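Long-range contacts in Tol-Pal system protein TolB (Acinetobacter baumannii, PDB 7MX5), which probably works in the periplasm within the Tol-Pal system, which is thought to draw in the outer membrane during cell division and to maintain its integrity: residues K270-T275 with Y285-G290; P21-N26 with T73-Q78. All blocks are in the same frame, centred on the assembly; numbering follows the deposited sequence.

Contact 1 (K270-T275 with Y285-G290); sequences KAFIFT and YRYDFG
Lys270 O is gripped twice just beyond the paired strands: by Phe289 N at 3.1 Å, and by a water that also donates to Asp288 OD1 and accepts the N-H of Gly290. The rest is an antiparallel hairpin. Phe272 faces Tyr287 and Phe274 faces Tyr285 as hydrogen-bonded pairs; Tyr287 N donates to Phe272 O at 2.9 Å.

On one face of the sheet the aromatic rings gather. Phe272 CG sits between its own N and carbonyl carbon (chi1 70°), and the ring leans across toward the partner strand. Tyr287 CB lies over one face of it, 3.9 Å from the Phe272 centroid. The Tyr287 ring is slid well aside, its plane 30° from that of Phe272. Phe289 meets the edge of the Phe272 ring, with CZ 3.4 Å from Phe272 CD2. Tyr285 CB likewise covers a face of the Phe274 ring.

On the other face the extended Arg286 lays its guanidinium over Ala271 CB. Arg286 NH2 makes a salt bridge to Asp288 OD1 at 3.2 Å, though the hydrogen bonds in it are weak.

These are the two middle strands of a four-stranded propeller blade, flanked by strands 263-265 and 294-296. Phe272 and Phe274 also pack on Ile240 of strand 239-244 in the preceding blade, while Ile273 touches Leu309 of the next.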
loop_
_atom_site.group_PDB
_atom_site.type_symbol
_atom_site.label_atom_id
_atom_site.label_comp_id
_atom_site.label_asym_id
_atom_site.label_seq_id
_atom_site.Cartn_x
_atom_site.Cartn_y
_atom_site.Cartn_z
ATOM N N LYS A 270 -12.181 -14.553 -10.421
ATOM C CA LYS A 270 -12.255 -15.404 -11.600
ATOM C C LYS A 270 -10.932 -16.078 -11.933
ATOM O O LYS A 270 -10.936 -17.120 -12.597
ATOM C CB LYS A 270 -12.718 -14.591 -12.812
ATOM C CG LYS A 270 -14.058 -13.896 -12.637
ATOM C CD LYS A 270 -14.888 -13.995 -13.906
ATOM C CE LYS A 270 -15.448 -12.643 -14.311
ATOM N NZ LYS A 270 -15.218 -12.361 -15.757
ATOM N N ALA A 271 -9.810 -15.519 -11.493
ATOM C CA ALA A 271 -8.509 -15.988 -11.950
ATOM C C ALA A 271 -7.440 -15.537 -10.966
ATOM O O ALA A 271 -7.724 -14.886 -9.957
ATOM C CB ALA A 271 -8.216 -15.470 -13.361
ATOM N N PHE A 272 -6.196 -15.902 -11.270
ATOM C CA PHE A 272 -5.031 -15.369 -10.581
ATOM C C PHE A 272 -3.893 -15.236 -11.583
ATOM O O PHE A 272 -3.863 -15.909 -12.615
ATOM C CB PHE A 272 -4.611 -16.244 -9.384
ATOM C CG PHE A 272 -4.034 -17.585 -9.763
ATOM C CD1 PHE A 272 -2.681 -17.727 -10.036
ATOM C CD2 PHE A 272 -4.838 -18.710 -9.805
ATOM C CE1 PHE A 272 -2.150 -18.958 -10.372
ATOM C CE2 PHE A 272 -4.311 -19.945 -10.134
ATOM C CZ PHE A 272 -2.967 -20.068 -10.420
ATOM N N ILE A 273 -2.954 -14.349 -11.267
ATOM C CA ILE A 273 -1.787 -14.124 -12.106
ATOM C C ILE A 273 -0.561 -14.694 -11.404
ATOM O O ILE A 273 -0.540 -14.889 -10.185
ATOM C CB ILE A 273 -1.589 -12.631 -12.441
ATOM C CG1 ILE A 273 -1.165 -11.852 -11.196
ATOM C CG2 ILE A 273 -2.860 -12.046 -13.038
ATOM C CD1 ILE A 273 -0.646 -10.465 -11.498
ATOM N N PHE A 274 0.476 -14.961 -12.195
ATOM C CA PHE A 274 1.682 -15.587 -11.671
ATOM C C PHE A 274 2.818 -15.396 -12.664
ATOM O O PHE A 274 2.598 -15.124 -13.847
ATOM C CB PHE A 274 1.463 -17.079 -11.384
ATOM C CG PHE A 274 1.154 -17.894 -12.608
ATOM C CD1 PHE A 274 -0.093 -17.825 -13.212
ATOM C CD2 PHE A 274 2.114 -18.725 -13.159
ATOM C CE1 PHE A 274 -0.376 -18.572 -14.337
ATOM C CE2 PHE A 274 1.837 -19.472 -14.286
ATOM C CZ PHE A 274 0.589 -19.395 -14.876
ATOM N N THR A 275 4.040 -15.545 -12.158
ATOM C CA THR A 275 5.244 -15.457 -12.972
ATOM C C THR A 275 5.627 -16.842 -13.474
ATOM O O THR A 275 5.460 -17.840 -12.766
ATOM C CB THR A 275 6.393 -14.847 -12.166
ATOM O OG1 THR A 275 6.027 -13.531 -11.735
ATOM C CG2 THR A 275 7.664 -14.771 -12.999
ATOM N N TYR A 285 1.609 -14.570 -16.406
ATOM C CA TYR A 285 0.518 -15.307 -17.022
ATOM C C TYR A 285 -0.725 -15.227 -16.146
ATOM O O TYR A 285 -0.667 -14.847 -14.974
ATOM C CB TYR A 285 0.914 -16.770 -17.259
ATOM C CG TYR A 285 1.976 -16.954 -18.321
ATOM C CD1 TYR A 285 3.301 -16.626 -18.068
ATOM C CD2 TYR A 285 1.655 -17.458 -19.574
ATOM C CE1 TYR A 285 4.276 -16.795 -19.033
ATOM C CE2 TYR A 285 2.623 -17.629 -20.547
ATOM C CZ TYR A 285 3.932 -17.295 -20.270
ATOM O OH TYR A 285 4.902 -17.463 -21.232
ATOM N N ARG A 286 -1.862 -15.591 -16.734
ATOM C CA ARG A 286 -3.151 -15.566 -16.053
ATOM C C ARG A 286 -3.779 -16.949 -16.133
ATOM O O ARG A 286 -4.044 -17.451 -17.231
ATOM C CB ARG A 286 -4.080 -14.518 -16.671
ATOM C CG ARG A 286 -5.464 -14.459 -16.039
ATOM C CD ARG A 286 -6.441 -13.695 -16.921
ATOM N NE ARG A 286 -7.780 -13.644 -16.345
ATOM C CZ ARG A 286 -8.754 -14.498 -16.633
ATOM N NH1 ARG A 286 -8.571 -15.493 -17.485
ATOM N NH2 ARG A 286 -9.939 -14.352 -16.047
ATOM N N TYR A 287 -4.018 -17.562 -14.975
ATOM C CA TYR A 287 -4.683 -18.856 -14.892
ATOM C C TYR A 287 -6.166 -18.633 -14.627
ATOM O O TYR A 287 -6.534 -18.036 -13.610
ATOM C CB TYR A 287 -4.075 -19.725 -13.792
ATOM C CG TYR A 287 -4.757 -21.070 -13.636
ATOM C CD1 TYR A 287 -4.343 -22.170 -14.374
ATOM C CD2 TYR A 287 -5.823 -21.236 -12.759
ATOM C CE1 TYR A 287 -4.964 -23.397 -14.239
ATOM C CE2 TYR A 287 -6.450 -22.458 -12.616
ATOM C CZ TYR A 287 -6.017 -23.536 -13.358
ATOM O OH TYR A 287 -6.641 -24.754 -13.219
ATOM N N ASP A 288 -7.010 -19.129 -15.526
ATOM C CA ASP A 288 -8.455 -18.996 -15.398
ATOM C C ASP A 288 -9.001 -20.155 -14.570
ATOM O O ASP A 288 -8.782 -21.323 -14.909
ATOM C CB ASP A 288 -9.112 -18.961 -16.776
ATOM C CG ASP A 288 -10.562 -18.530 -16.721
ATOM O OD1 ASP A 288 -10.840 -17.441 -16.174
ATOM O OD2 ASP A 288 -11.426 -19.280 -17.220
ATOM N N PHE A 289 -9.713 -19.832 -13.487
ATOM C CA PHE A 289 -10.322 -20.875 -12.667
ATOM C C PHE A 289 -11.411 -21.623 -13.423
ATOM O O PHE A 289 -11.604 -22.824 -13.201
ATOM C CB PHE A 289 -10.902 -20.276 -11.386
ATOM C CG PHE A 289 -9.869 -19.897 -10.364
ATOM C CD1 PHE A 289 -8.941 -20.821 -9.919
ATOM C CD2 PHE A 289 -9.836 -18.615 -9.839
ATOM C CE1 PHE A 289 -7.994 -20.472 -8.974
ATOM C CE2 PHE A 289 -8.892 -18.260 -8.894
ATOM C CZ PHE A 289 -7.970 -19.191 -8.461
ATOM N N GLY A 290 -12.126 -20.939 -14.313
ATOM C CA GLY A 290 -13.249 -21.527 -15.017
ATOM C C GLY A 290 -12.908 -22.729 -15.873
ATOM O O GLY A 290 -13.485 -23.806 -15.694
HETATM O O HOH W 1 -12.789 -18.106 -14.271
#

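Contact 2 (P21-N26 with T73-Q78); sequences PFNNDN and TGQIKQ
Phe22 CG stands anti to its carbonyl carbon (chi1 -49°), which swings the ring down onto Gly74. Asn23 CG lies between N and carbonyl carbon (chi1 48°), and this turns its amide toward Gln75. The contact belongs to the TolB amino-terminal domain. Here the loop after strand 16-19 runs over strand 70-78 of a mixed five-stranded sheet.

Gly74 CA sits over one face of the Phe22 ring, 3.7 Å from its centroid and displaced toward the rim. The fit is close: Phe22 CD1 comes within 3.3 Å of Gly74 N. Gly74 has no side chain, and the ring lies directly on its backbone.

Ile76 is the other main anchor and buries the most surface in the contact. Ile76 CG2 lies 3.3 Å from Asn24 O. Its CD1 reaches further along the loop, to Asn26 N and Asp25 OD1, and also meets the edge of the Phe22 ring at CD2. Leu28 touches both Phe22 and Ile76, and Phe83 of strand 83-91 packs on Ile76 as well. The Asp25 carboxylate takes its strongest bond from Gly27 N, just before helix 29-37.

Nearer the surface, the bent Gln75 side chain brings its amide obliquely to that of Asn23, the two planes 63° apart. Asn23 ND2 donates to an in-plane lone pair of Gln75 OE1 at 2.7 Å. The bond is bent, and OE1 is tilted out of the Asn23 amide plane. The amide arrangement is doubtful, because Asn23 OD1, another acceptor, sits only 2.8 Å from Gln75 OE1.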
loop_
_atom_site.group_PDB
_atom_site.type_symbol
_atom_site.label_atom_id
_atom_site.label_comp_id
_atom_site.label_asym_id
_atom_site.label_seq_id
_atom_site.Cartn_x
_atom_site.Cartn_y
_atom_site.Cartn_z
ATOM N N PRO A 21 -5.122 27.413 10.327
ATOM C CA PRO A 21 -4.965 26.776 11.643
ATOM C C PRO A 21 -6.256 26.783 12.441
ATOM O O PRO A 21 -6.845 27.844 12.673
ATOM C CB PRO A 21 -3.885 27.625 12.323
ATOM C CG PRO A 21 -3.123 28.262 11.213
ATOM C CD PRO A 21 -3.980 28.275 9.975
ATOM N N PHE A 22 -6.713 25.602 12.851
ATOM C CA PHE A 22 -7.960 25.506 13.595
ATOM C C PHE A 22 -7.801 26.167 14.958
ATOM O O PHE A 22 -6.788 25.984 15.638
ATOM C CB PHE A 22 -8.378 24.042 13.775
ATOM C CG PHE A 22 -8.343 23.219 12.509
ATOM C CD1 PHE A 22 -8.432 23.811 11.257
ATOM C CD2 PHE A 22 -8.232 21.840 12.580
ATOM C CE1 PHE A 22 -8.402 23.045 10.106
ATOM C CE2 PHE A 22 -8.204 21.069 11.434
ATOM C CZ PHE A 22 -8.288 21.672 10.195
ATOM N N ASN A 23 -8.800 26.951 15.352
ATOM C CA ASN A 23 -8.761 27.578 16.664
ATOM C C ASN A 23 -8.837 26.510 17.748
ATOM O O ASN A 23 -9.615 25.556 17.647
ATOM C CB ASN A 23 -9.902 28.583 16.818
ATOM C CG ASN A 23 -11.237 28.019 16.383
ATOM O OD1 ASN A 23 -11.820 27.181 17.068
ATOM N ND2 ASN A 23 -11.732 28.481 15.240
ATOM N N ASN A 24 -8.008 26.671 18.783
ATOM C CA ASN A 24 -7.870 25.675 19.847
ATOM C C ASN A 24 -7.494 24.313 19.266
ATOM O O ASN A 24 -8.092 23.283 19.587
ATOM C CB ASN A 24 -9.146 25.587 20.691
ATOM C CG ASN A 24 -8.920 24.893 22.019
ATOM O OD1 ASN A 24 -7.813 24.901 22.557
ATOM N ND2 ASN A 24 -9.973 24.287 22.556
ATOM N N ASP A 25 -6.489 24.316 18.395
ATOM C CA ASP A 25 -6.089 23.102 17.701
ATOM C C ASP A 25 -5.422 22.118 18.656
ATOM O O ASP A 25 -4.750 22.501 19.616
ATOM C CB ASP A 25 -5.144 23.433 16.547
ATOM C CG ASP A 25 -4.808 22.221 15.703
ATOM O OD1 ASP A 25 -5.728 21.655 15.075
ATOM O OD2 ASP A 25 -3.622 21.836 15.662
ATOM N N ASN A 26 -5.618 20.832 18.372
ATOM C CA ASN A 26 -5.069 19.741 19.164
ATOM C C ASN A 26 -3.770 19.191 18.593
ATOM O O ASN A 26 -3.240 18.212 19.127
ATOM C CB ASN A 26 -6.098 18.610 19.267
ATOM C CG ASN A 26 -6.104 17.944 20.625
ATOM O OD1 ASN A 26 -5.492 18.432 21.574
ATOM N ND2 ASN A 26 -6.794 16.814 20.723
ATOM N N THR A 73 -11.124 24.960 6.753
ATOM C CA THR A 73 -11.263 25.549 8.074
ATOM C C THR A 73 -11.695 24.477 9.066
ATOM O O THR A 73 -12.199 23.418 8.684
ATOM C CB THR A 73 -12.276 26.700 8.069
ATOM O OG1 THR A 73 -13.418 26.328 7.288
ATOM C CG2 THR A 73 -11.650 27.948 7.469
ATOM N N GLY A 74 -11.492 24.758 10.352
ATOM C CA GLY A 74 -11.810 23.776 11.370
ATOM C C GLY A 74 -11.940 24.380 12.747
ATOM O O GLY A 74 -11.416 25.463 13.032
ATOM N N GLN A 75 -12.648 23.653 13.609
ATOM C CA GLN A 75 -12.863 24.036 14.998
ATOM C C GLN A 75 -12.784 22.787 15.859
ATOM O O GLN A 75 -13.435 21.783 15.556
ATOM C CB GLN A 75 -14.222 24.723 15.182
ATOM C CG GLN A 75 -14.388 25.433 16.516
ATOM C CD GLN A 75 -14.960 26.829 16.367
ATOM O OE1 GLN A 75 -14.301 27.732 15.853
ATOM N NE2 GLN A 75 -16.193 27.015 16.825
ATOM N N ILE A 76 -11.992 22.845 16.927
ATOM C CA ILE A 76 -11.779 21.709 17.816
ATOM C C ILE A 76 -12.378 22.036 19.177
ATOM O O ILE A 76 -12.063 23.076 19.770
ATOM C CB ILE A 76 -10.287 21.356 17.935
ATOM C CG1 ILE A 76 -9.860 20.479 16.757
ATOM C CG2 ILE A 76 -10.001 20.642 19.250
ATOM C CD1 ILE A 76 -8.365 20.373 16.583
ATOM N N LYS A 77 -13.243 21.149 19.666
ATOM C CA LYS A 77 -13.863 21.282 20.978
ATOM C C LYS A 77 -13.677 19.980 21.740
ATOM O O LYS A 77 -13.999 18.905 21.226
ATOM C CB LYS A 77 -15.352 21.624 20.859
ATOM C CG LYS A 77 -15.630 23.043 20.389
ATOM C CD LYS A 77 -15.733 24.006 21.561
ATOM C CE LYS A 77 -16.254 25.364 21.119
ATOM N NZ LYS A 77 -16.522 26.264 22.274
ATOM N N GLN A 78 -13.157 20.080 22.960
ATOM C CA GLN A 78 -12.896 18.895 23.764
ATOM C C GLN A 78 -14.198 18.293 24.278
ATOM O O GLN A 78 -15.138 19.012 24.627
ATOM C CB GLN A 78 -11.978 19.246 24.936
ATOM C CG GLN A 78 -11.186 18.072 25.489
ATOM C CD GLN A 78 -9.915 17.805 24.705
ATOM O OE1 GLN A 78 -9.530 18.591 23.837
ATOM N NE2 GLN A 78 -9.253 16.694 25.009
#

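In the fold
From the N terminus, strand 6-9 first pairs with strand 382-386, at the edge of a propeller sheet. The chain then reaches contact 2 in the amino-terminal domain, where the loop leading into helix 29-37 is joined to strand 70-78, closing a span of 46 residues with two helices. The chain completes the mixed sheet, passes through helix 110-126 and goes on into the rest of the propeller. Contact 1 closes over nine residues, made up of the turn and the adjoining strand ends. The contacts neither nest nor cross. The centres of contacts 1 and 2 are about 51 Å apart. Contact 2 ties a loop to a sheet; contact 1 joins neighbouring strands of one blade.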